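PDB 6OHK: flavodoxin from Fusobacterium nucleatum, which binds flavin mononucleotide and probably serves as a low-potential electron donor to a number of redox enzymes. Local coordinates for residues T58-V61 and G62-H65; Y106-D109 and I110-K114; S133-N137 and G138-G142. The protein carries 1 engineered substitution. All coordinates share one frame; numbering follows the deposited sequence.

Contact 1. Residues T58-V61 and G62-H65; sequences TYQV and GEAH. With FMN (flavin mononucleotide), chain B.
Tyr59, paired with Glu63 across a tight turn, carries FMN O2' over one face of its ring and the phosphate oxygen O2P at the ring edge, in plane. There Tyr59 OH donates a hydrogen bond to FMN O2P (2.6 Å). The ring is steeply inclined to the isoalloxazine and meets its dimethylbenzene end through CD1 and CE1, Tyr59 CE1 lying 3.6 Å from FMN C8. Over the same flavin face, at the pyrimidine end, sits Thr58: CG2, placed anti to the backbone N, lies over the ring, 3.2 Å from FMN N3, while OG1 turns away to hydrogen-bond Leu90 O. Two backbone bonds close the hairpin, Tyr59 N to Glu63 O (3.0 Å, 163° at the hydrogen) and the more bent Glu63 N to Tyr59 O (2.8 Å). Beside the loop, Gln60 CB rests 3.6 Å from Glu63 OE1, amide and carboxylate planes turned 49° apart. The ribityl hydroxyl O2' is held twice by Thr58, accepting from Thr58 N and donating to Thr58 O (2.7 Å). At the turn, Gly62 N donates to FMN O4 (3.1 Å). The hairpin thus supplies hydrogen bonds to phosphate, ribityl chain and isoalloxazine in a pocket that Thr15, Ser99 and others complete, and a backbone N-H directed at O4 would be expected to draw electron density from the flavin and may influence its reduction potential.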
loop_
_atom_site.group_PDB
_atom_site.type_symbol
_atom_site.label_atom_id
_atom_site.label_comp_id
_atom_site.label_asym_id
_atom_site.label_seq_id
_atom_site.Cartn_x
_atom_site.Cartn_y
_atom_site.Cartn_z
ATOM N N THR A 58 -3.707 -9.395 2.534
ATOM C CA THR A 58 -5.103 -9.655 2.196
ATOM C C THR A 58 -5.566 -10.900 2.933
ATOM O O THR A 58 -4.856 -11.910 2.982
ATOM C CB THR A 58 -5.210 -9.922 0.712
ATOM O OG1 THR A 58 -4.389 -8.996 -0.002
ATOM C CG2 THR A 58 -6.638 -9.953 0.226
ATOM N N TYR A 59 -6.781 -10.819 3.460
ATOM C CA TYR A 59 -7.410 -11.927 4.163
ATOM C C TYR A 59 -8.893 -11.897 3.828
ATOM O O TYR A 59 -9.409 -10.948 3.239
ATOM C CB TYR A 59 -7.197 -11.807 5.680
ATOM C CG TYR A 59 -5.780 -12.142 6.089
ATOM C CD1 TYR A 59 -5.362 -13.456 6.120
ATOM C CD2 TYR A 59 -4.829 -11.153 6.338
ATOM C CE1 TYR A 59 -4.076 -13.776 6.429
ATOM C CE2 TYR A 59 -3.547 -11.479 6.663
ATOM C CZ TYR A 59 -3.171 -12.787 6.715
ATOM O OH TYR A 59 -1.900 -13.220 7.008
ATOM N N GLN A 60 -9.615 -12.969 4.200
ATOM C CA GLN A 60 -11.095 -12.951 4.153
ATOM C C GLN A 60 -11.635 -12.588 2.764
ATOM O O GLN A 60 -12.520 -11.742 2.609
ATOM C CB GLN A 60 -11.655 -11.988 5.199
ATOM C CG GLN A 60 -11.368 -12.358 6.620
ATOM C CD GLN A 60 -12.231 -13.511 7.105
ATOM O OE1 GLN A 60 -13.417 -13.593 6.786
ATOM N NE2 GLN A 60 -11.633 -14.413 7.877
ATOM N N VAL A 61 -11.086 -13.216 1.738
ATOM C CA VAL A 61 -11.592 -13.065 0.370
ATOM C C VAL A 61 -11.500 -11.616 -0.069
ATOM O O VAL A 61 -12.494 -10.980 -0.452
ATOM C CB VAL A 61 -13.024 -13.615 0.197
ATOM C CG1 VAL A 61 -13.273 -13.911 -1.271
ATOM C CG2 VAL A 61 -13.234 -14.863 1.036
ATOM N N GLY A 62 -10.289 -11.094 -0.064
ATOM C CA GLY A 62 -10.024 -9.802 -0.635
ATOM C C GLY A 62 -10.140 -8.623 0.309
ATOM O O GLY A 62 -10.074 -7.479 -0.149
ATOM N N GLU A 63 -10.261 -8.852 1.594
ATOM C CA GLU A 63 -10.258 -7.757 2.555
ATOM C C GLU A 63 -8.836 -7.388 2.937
ATOM O O GLU A 63 -7.895 -8.161 2.764
ATOM C CB GLU A 63 -11.028 -8.129 3.824
ATOM C CG GLU A 63 -12.511 -8.318 3.585
ATOM C CD GLU A 63 -13.285 -8.580 4.869
ATOM O OE1 GLU A 63 -12.689 -8.645 5.956
ATOM O OE2 GLU A 63 -14.524 -8.752 4.780
ATOM N N ALA A 64 -8.692 -6.189 3.492
ATOM C CA ALA A 64 -7.447 -5.822 4.160
ATOM C C ALA A 64 -7.366 -6.551 5.499
ATOM O O ALA A 64 -8.318 -7.197 5.946
ATOM C CB ALA A 64 -7.404 -4.308 4.351
ATOM N N HIS A 65 -6.232 -6.442 6.168
ATOM C CA HIS A 65 -6.104 -6.963 7.519
ATOM C C HIS A 65 -7.164 -6.327 8.412
ATOM O O HIS A 65 -7.562 -5.184 8.203
ATOM C CB HIS A 65 -4.704 -6.607 8.001
ATOM C CG HIS A 65 -4.347 -7.134 9.362
ATOM N ND1 HIS A 65 -4.780 -6.558 10.531
ATOM C CD2 HIS A 65 -3.534 -8.155 9.710
ATOM C CE1 HIS A 65 -4.275 -7.221 11.551
ATOM N NE2 HIS A 65 -3.515 -8.197 11.077
HETATM N N1 FMN B . -3.950 -13.393 -0.346
HETATM C C2 FMN B . -4.660 -12.739 -1.365
HETATM O O2 FMN B . -4.101 -12.237 -2.283
HETATM N N3 FMN B . -6.095 -12.728 -1.275
HETATM C C4 FMN B . -6.829 -13.305 -0.275
HETATM O O4 FMN B . -8.039 -13.215 -0.313
HETATM C C4A FMN B . -6.088 -13.979 0.732
HETATM N N5 FMN B . -6.779 -14.598 1.771
HETATM C C5A FMN B . -5.978 -15.310 2.708
HETATM C C6 FMN B . -6.634 -16.063 3.699
HETATM C C7 FMN B . -5.897 -16.754 4.639
HETATM C C7M FMN B . -6.738 -17.465 5.712
HETATM C C8 FMN B . -4.513 -16.795 4.551
HETATM C C8M FMN B . -3.745 -17.534 5.626
HETATM C C9 FMN B . -3.862 -16.056 3.566
HETATM C C9A FMN B . -4.591 -15.350 2.643
HETATM N N10 FMN B . -3.895 -14.586 1.621
HETATM C C10 FMN B . -4.671 -13.970 0.663
HETATM C "C1'" FMN B . -2.435 -14.581 1.549
HETATM C "C2'" FMN B . -1.820 -13.597 2.590
HETATM O "O2'" FMN B . -2.266 -12.267 2.401
HETATM C "C3'" FMN B . -0.289 -13.601 2.424
HETATM O "O3'" FMN B . 0.173 -14.870 2.841
HETATM C "C4'" FMN B . 0.478 -12.498 3.150
HETATM O "O4'" FMN B . 1.844 -12.577 2.757
HETATM C "C5'" FMN B . 0.378 -12.597 4.667
HETATM O "O5'" FMN B . 0.967 -11.428 5.213
HETATM P P FMN B . 1.252 -11.326 6.792
HETATM O O1P FMN B . 1.892 -9.964 6.939
HETATM O O2P FMN B . -0.014 -11.456 7.567
HETATM O O3P FMN B . 2.223 -12.460 7.145
#

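Contact 2. Residues Y106-D109 and I110-K114; sequences YLYD and IVVKK
Helix 103-113, the connecting helix of the beta-alpha-beta unit formed with strands 84-90 and 117-118, brings Tyr108 and Val112 together one turn apart. Val112 CG2 makes a CH-pi contact over one face of the Tyr108 ring, 4.0 Å from the centroid and 16° off the normal; its closest ring atom is CZ, so the methyl is displaced from the middle toward the hydroxyl end. Tyr108 directs CG anti to its own N (chi1 180°), which lets the ring reach along the helix toward Val112. At the ring edge, in plane, lies Asp109 OD1, whose charge is paired with Arg105 one turn earlier.

Beneath the side chains run regular i to i+4 backbone bonds: Val111 N to Leu107 O, Val112 N to Tyr108 O and Lys113 N to Asp109 O, each 3.0 Å long in its N...O distance. The last is the most bent of the three, 158° at the hydrogen. Branched residues pack against the carbonyls of the preceding turn, with Val111 CG2 3.3 Å from Leu107 O and Ile110 CD1 3.5 Å from Tyr106 O. Lys114 N still bonds to Ile110 O while its own backbone leaves the helix.

Leu107 and Ile110 pack on helix 72-77, and Val111 meets Val85 and Val118 on the sheet. Lys113 reaches Glu76 in a salt bridge, and Lys114 NZ bonds to the carbonyls of Glu76 and Ile78. Such an amphipathic helix, laid on parallel strands, is typical of the crossover units of the flavodoxin-like fold.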
loop_
_atom_site.group_PDB
_atom_site.type_symbol
_atom_site.label_atom_id
_atom_site.label_comp_id
_atom_site.label_asym_id
_atom_site.label_seq_id
_atom_site.Cartn_x
_atom_site.Cartn_y
_atom_site.Cartn_z
ATOM N N TYR A 106 -10.025 -1.355 -0.627
ATOM C CA TYR A 106 -10.710 -0.638 0.449
ATOM C C TYR A 106 -10.017 0.677 0.768
ATOM O O TYR A 106 -10.675 1.695 1.018
ATOM C CB TYR A 106 -10.799 -1.507 1.703
ATOM C CG TYR A 106 -11.717 -2.668 1.499
ATOM C CD1 TYR A 106 -11.239 -3.884 1.029
ATOM C CD2 TYR A 106 -13.071 -2.552 1.766
ATOM C CE1 TYR A 106 -12.087 -4.924 0.786
ATOM C CE2 TYR A 106 -13.930 -3.617 1.543
ATOM C CZ TYR A 106 -13.419 -4.790 1.059
ATOM O OH TYR A 106 -14.281 -5.866 0.831
ATOM N N LEU A 107 -8.682 0.684 0.751
ATOM C CA LEU A 107 -7.919 1.889 1.037
ATOM C C LEU A 107 -8.019 2.867 -0.118
ATOM O O LEU A 107 -8.232 4.076 0.086
ATOM C CB LEU A 107 -6.471 1.502 1.339
ATOM C CG LEU A 107 -6.297 0.452 2.434
ATOM C CD1 LEU A 107 -4.807 0.200 2.655
ATOM C CD2 LEU A 107 -6.941 0.868 3.743
ATOM N N TYR A 108 -7.858 2.369 -1.345
ATOM C CA TYR A 108 -7.938 3.213 -2.539
ATOM C C TYR A 108 -9.229 4.008 -2.568
ATOM O O TYR A 108 -9.231 5.218 -2.808
ATOM C CB TYR A 108 -7.878 2.319 -3.774
ATOM C CG TYR A 108 -7.962 3.062 -5.094
ATOM C CD1 TYR A 108 -9.165 3.325 -5.718
ATOM C CD2 TYR A 108 -6.813 3.505 -5.711
ATOM C CE1 TYR A 108 -9.203 4.017 -6.945
ATOM C CE2 TYR A 108 -6.836 4.175 -6.903
ATOM C CZ TYR A 108 -8.027 4.426 -7.520
ATOM O OH TYR A 108 -8.012 5.106 -8.745
ATOM N N ASP A 109 -10.351 3.326 -2.366
ATOM C CA ASP A 109 -11.628 4.006 -2.564
ATOM C C ASP A 109 -11.798 5.136 -1.568
ATOM O O ASP A 109 -12.349 6.190 -1.916
ATOM C CB ASP A 109 -12.768 3.011 -2.422
ATOM C CG ASP A 109 -12.957 2.117 -3.662
ATOM O OD1 ASP A 109 -12.359 2.357 -4.710
ATOM O OD2 ASP A 109 -13.749 1.150 -3.540
ATOM N N ILE A 110 -11.303 4.953 -0.345
ATOM C CA ILE A 110 -11.402 6.007 0.661
ATOM C C ILE A 110 -10.486 7.173 0.337
ATOM O O ILE A 110 -10.904 8.336 0.411
ATOM C CB ILE A 110 -11.126 5.440 2.063
ATOM C CG1 ILE A 110 -12.265 4.512 2.466
ATOM C CG2 ILE A 110 -10.945 6.571 3.065
ATOM C CD1 ILE A 110 -11.999 3.602 3.635
ATOM N N VAL A 111 -9.226 6.908 -0.018
ATOM C CA VAL A 111 -8.303 7.982 -0.345
ATOM C C VAL A 111 -8.878 8.838 -1.457
ATOM O O VAL A 111 -8.867 10.069 -1.386
ATOM C CB VAL A 111 -6.923 7.398 -0.729
ATOM C CG1 VAL A 111 -6.025 8.489 -1.254
ATOM C CG2 VAL A 111 -6.308 6.722 0.462
ATOM N N VAL A 112 -9.388 8.199 -2.507
ATOM C CA VAL A 112 -9.862 8.958 -3.660
ATOM C C VAL A 112 -11.129 9.732 -3.299
ATOM O O VAL A 112 -11.274 10.914 -3.653
ATOM C CB VAL A 112 -10.049 8.044 -4.883
ATOM C CG1 VAL A 112 -10.734 8.776 -6.016
ATOM C CG2 VAL A 112 -8.687 7.515 -5.347
ATOM N N LYS A 113 -12.054 9.105 -2.600
ATOM C CA LYS A 113 -13.300 9.790 -2.239
ATOM C C LYS A 113 -13.041 10.995 -1.358
ATOM O O LYS A 113 -13.800 11.983 -1.425
ATOM C CB LYS A 113 -14.234 8.805 -1.532
ATOM C CG LYS A 113 -15.484 9.376 -0.887
ATOM C CD LYS A 113 -16.261 8.258 -0.181
ATOM C CE LYS A 113 -17.558 8.766 0.422
ATOM N NZ LYS A 113 -18.400 7.634 0.920
ATOM N N LYS A 114 -12.015 10.939 -0.510
ATOM C CA LYS A 114 -11.693 12.016 0.409
ATOM C C LYS A 114 -10.653 12.980 -0.131
ATOM O O LYS A 114 -10.095 13.772 0.632
ATOM C CB LYS A 114 -11.273 11.451 1.757
ATOM C CG LYS A 114 -12.375 10.657 2.460
ATOM C CD LYS A 114 -13.728 11.416 2.561
ATOM C CE LYS A 114 -13.615 12.787 3.214
ATOM N NZ LYS A 114 -13.112 12.757 4.599
#

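Contact 3. Residues S133-N137 and G138-G142; sequences SIIEN and GKFIG
Ile134, Phe140 and Ile141 form the close-packed base of a short beta hairpin, whereas Asn137, Gly138 and Lys139 occupy its exposed end. In the base, Ile134 CD1 comes 3.6 Å from Phe140 CD1, the two side chains passing at a slant. Ile141 crosses Ile134 at about a right angle, its CD1 4.0 Å from Ile134 CB. With chi1 at 62°, Ile141 has CG1 between its backbone N and carbonyl carbon, and this leaves CG2 beside the backbone N, anti to the carbonyl carbon, where it meets the aliphatic part of Glu136 (Ile141 CG2 to Glu136 CG 3.4 Å).

Ile134 O has several neighbours here. It accepts Ile141 N (2.9 Å, 148° at the hydrogen), receives a CA-H...O contact from Phe140 CA, and lies at the edge of the Phe140 ring, in its plane. Ile135 and Phe140 form a non-hydrogen-bonded antiparallel pair whose side chains diverge, though Ile135 CG1 still touches Phe140 CD1 at 3.8 Å.

Toward solvent the side-chain packing thins and the backbone does the holding. Glu136 and Lys139 are the hydrogen-bonded pair: Glu136 N to Lys139 O is 2.9 Å, and Lys139 N to Glu136 O is 3.0 Å. Between them Asn137 and Gly138, both at positive phi, make a type I' turn, the form that suits a two-residue hairpin loop.

Glu136 OE1 is held by a salt bridge to Arg105. Ile134 and Ile141 both pack on Ile104 of helix 103-113, Phe140 meets the ring of Tyr127 edge-to-face, and strand 139-145 runs on into the central sheet beside strand 84-90.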
loop_
_atom_site.group_PDB
_atom_site.type_symbol
_atom_site.label_atom_id
_atom_site.label_comp_id
_atom_site.label_asym_id
_atom_site.label_seq_id
_atom_site.Cartn_x
_atom_site.Cartn_y
_atom_site.Cartn_z
ATOM N N SER A 133 -10.351 -7.107 -8.525
ATOM C CA SER A 133 -11.009 -5.874 -8.132
ATOM C C SER A 133 -10.020 -4.746 -7.897
ATOM O O SER A 133 -10.429 -3.683 -7.418
ATOM C CB SER A 133 -11.808 -6.098 -6.860
ATOM O OG SER A 133 -12.828 -7.064 -7.078
ATOM N N ILE A 134 -8.750 -4.918 -8.245
ATOM C CA ILE A 134 -7.743 -3.895 -7.967
ATOM C C ILE A 134 -7.092 -3.344 -9.222
ATOM O O ILE A 134 -5.953 -2.881 -9.190
ATOM C CB ILE A 134 -6.683 -4.371 -6.954
ATOM C CG1 ILE A 134 -5.937 -5.619 -7.427
ATOM C CG2 ILE A 134 -7.329 -4.571 -5.586
ATOM C CD1 ILE A 134 -4.567 -5.709 -6.850
ATOM N N ILE A 135 -7.825 -3.347 -10.342
ATOM C CA ILE A 135 -7.390 -2.678 -11.561
ATOM C C ILE A 135 -8.184 -1.397 -11.807
ATOM O O ILE A 135 -9.415 -1.359 -11.675
ATOM C CB ILE A 135 -7.472 -3.635 -12.760
ATOM C CG1 ILE A 135 -6.334 -4.653 -12.687
ATOM C CG2 ILE A 135 -7.423 -2.866 -14.102
ATOM C CD1 ILE A 135 -6.329 -5.661 -13.861
ATOM N N GLU A 136 -7.458 -0.344 -12.148
ATOM C CA GLU A 136 -7.998 0.896 -12.689
ATOM C C GLU A 136 -7.124 1.308 -13.852
ATOM O O GLU A 136 -5.904 1.162 -13.815
ATOM C CB GLU A 136 -8.023 2.063 -11.697
ATOM C CG GLU A 136 -8.969 1.892 -10.519
ATOM C CD GLU A 136 -10.456 1.924 -10.849
ATOM O OE1 GLU A 136 -11.248 1.375 -10.067
ATOM O OE2 GLU A 136 -10.852 2.506 -11.892
ATOM N N ASN A 137 -7.779 1.774 -14.924
ATOM C CA ASN A 137 -7.045 2.209 -16.106
ATOM C C ASN A 137 -6.049 1.163 -16.595
ATOM O O ASN A 137 -4.949 1.472 -17.031
ATOM C CB ASN A 137 -6.333 3.538 -15.845
ATOM C CG ASN A 137 -5.977 4.249 -17.111
ATOM O OD1 ASN A 137 -6.693 4.142 -18.109
ATOM N ND2 ASN A 137 -4.869 4.986 -17.088
ATOM N N GLY A 138 -6.438 -0.094 -16.534
ATOM C CA GLY A 138 -5.621 -1.169 -17.044
ATOM C C GLY A 138 -4.433 -1.574 -16.207
ATOM O O GLY A 138 -3.652 -2.427 -16.643
ATOM N N LYS A 139 -4.270 -1.002 -15.005
ATOM C CA LYS A 139 -3.120 -1.274 -14.151
ATOM C C LYS A 139 -3.600 -1.652 -12.759
ATOM O O LYS A 139 -4.697 -1.284 -12.355
ATOM C CB LYS A 139 -2.226 -0.050 -14.052
ATOM C CG LYS A 139 -1.484 0.238 -15.377
ATOM C CD LYS A 139 -0.405 1.294 -15.202
ATOM C CE LYS A 139 0.373 1.490 -16.484
ATOM N NZ LYS A 139 1.404 2.553 -16.339
ATOM N N PHE A 140 -2.757 -2.367 -12.017
ATOM C CA PHE A 140 -3.024 -2.505 -10.594
ATOM C C PHE A 140 -2.902 -1.147 -9.905
ATOM O O PHE A 140 -2.016 -0.354 -10.229
ATOM C CB PHE A 140 -2.020 -3.467 -9.972
ATOM C CG PHE A 140 -2.252 -4.919 -10.270
ATOM C CD1 PHE A 140 -3.525 -5.491 -10.287
ATOM C CD2 PHE A 140 -1.146 -5.749 -10.467
ATOM C CE1 PHE A 140 -3.696 -6.857 -10.529
ATOM C CE2 PHE A 140 -1.324 -7.115 -10.700
ATOM C CZ PHE A 140 -2.587 -7.650 -10.721
ATOM N N ILE A 141 -3.792 -0.911 -8.933
ATOM C CA ILE A 141 -3.885 0.367 -8.243
ATOM C C ILE A 141 -2.789 0.580 -7.198
ATOM O O ILE A 141 -2.811 1.609 -6.499
ATOM C CB ILE A 141 -5.276 0.561 -7.627
ATOM C CG1 ILE A 141 -5.594 -0.516 -6.568
ATOM C CG2 ILE A 141 -6.324 0.614 -8.743
ATOM C CD1 ILE A 141 -6.961 -0.495 -6.025
ATOM N N GLY A 142 -1.826 -0.321 -7.104
ATOM C CA GLY A 142 -0.697 -0.162 -6.210
ATOM C C GLY A 142 0.322 -1.226 -6.508
ATOM O O GLY A 142 0.237 -1.940 -7.518
#

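How the contacts relate
From the N terminus the three contacts follow in series, none nesting or crossing. Contact 1 closes the small loop between strands 51-59 and 63-64 at the flavin; contact 2 closes successive turns near the end of helix 103-113; contact 3 closes the hairpin that leads into strand 139-145. Helix 103-113 touches both of the others, which do not touch each other although both reach the same sheet. At its earlier end Tyr106 CE1 packs on Gly62 O of contact 1 (3.4 Å). Further along, Tyr108 CB meets Ile141 CD1 of contact 3 (3.7 Å). The helix thereby ties the FMN-binding turn to the peripheral hairpin.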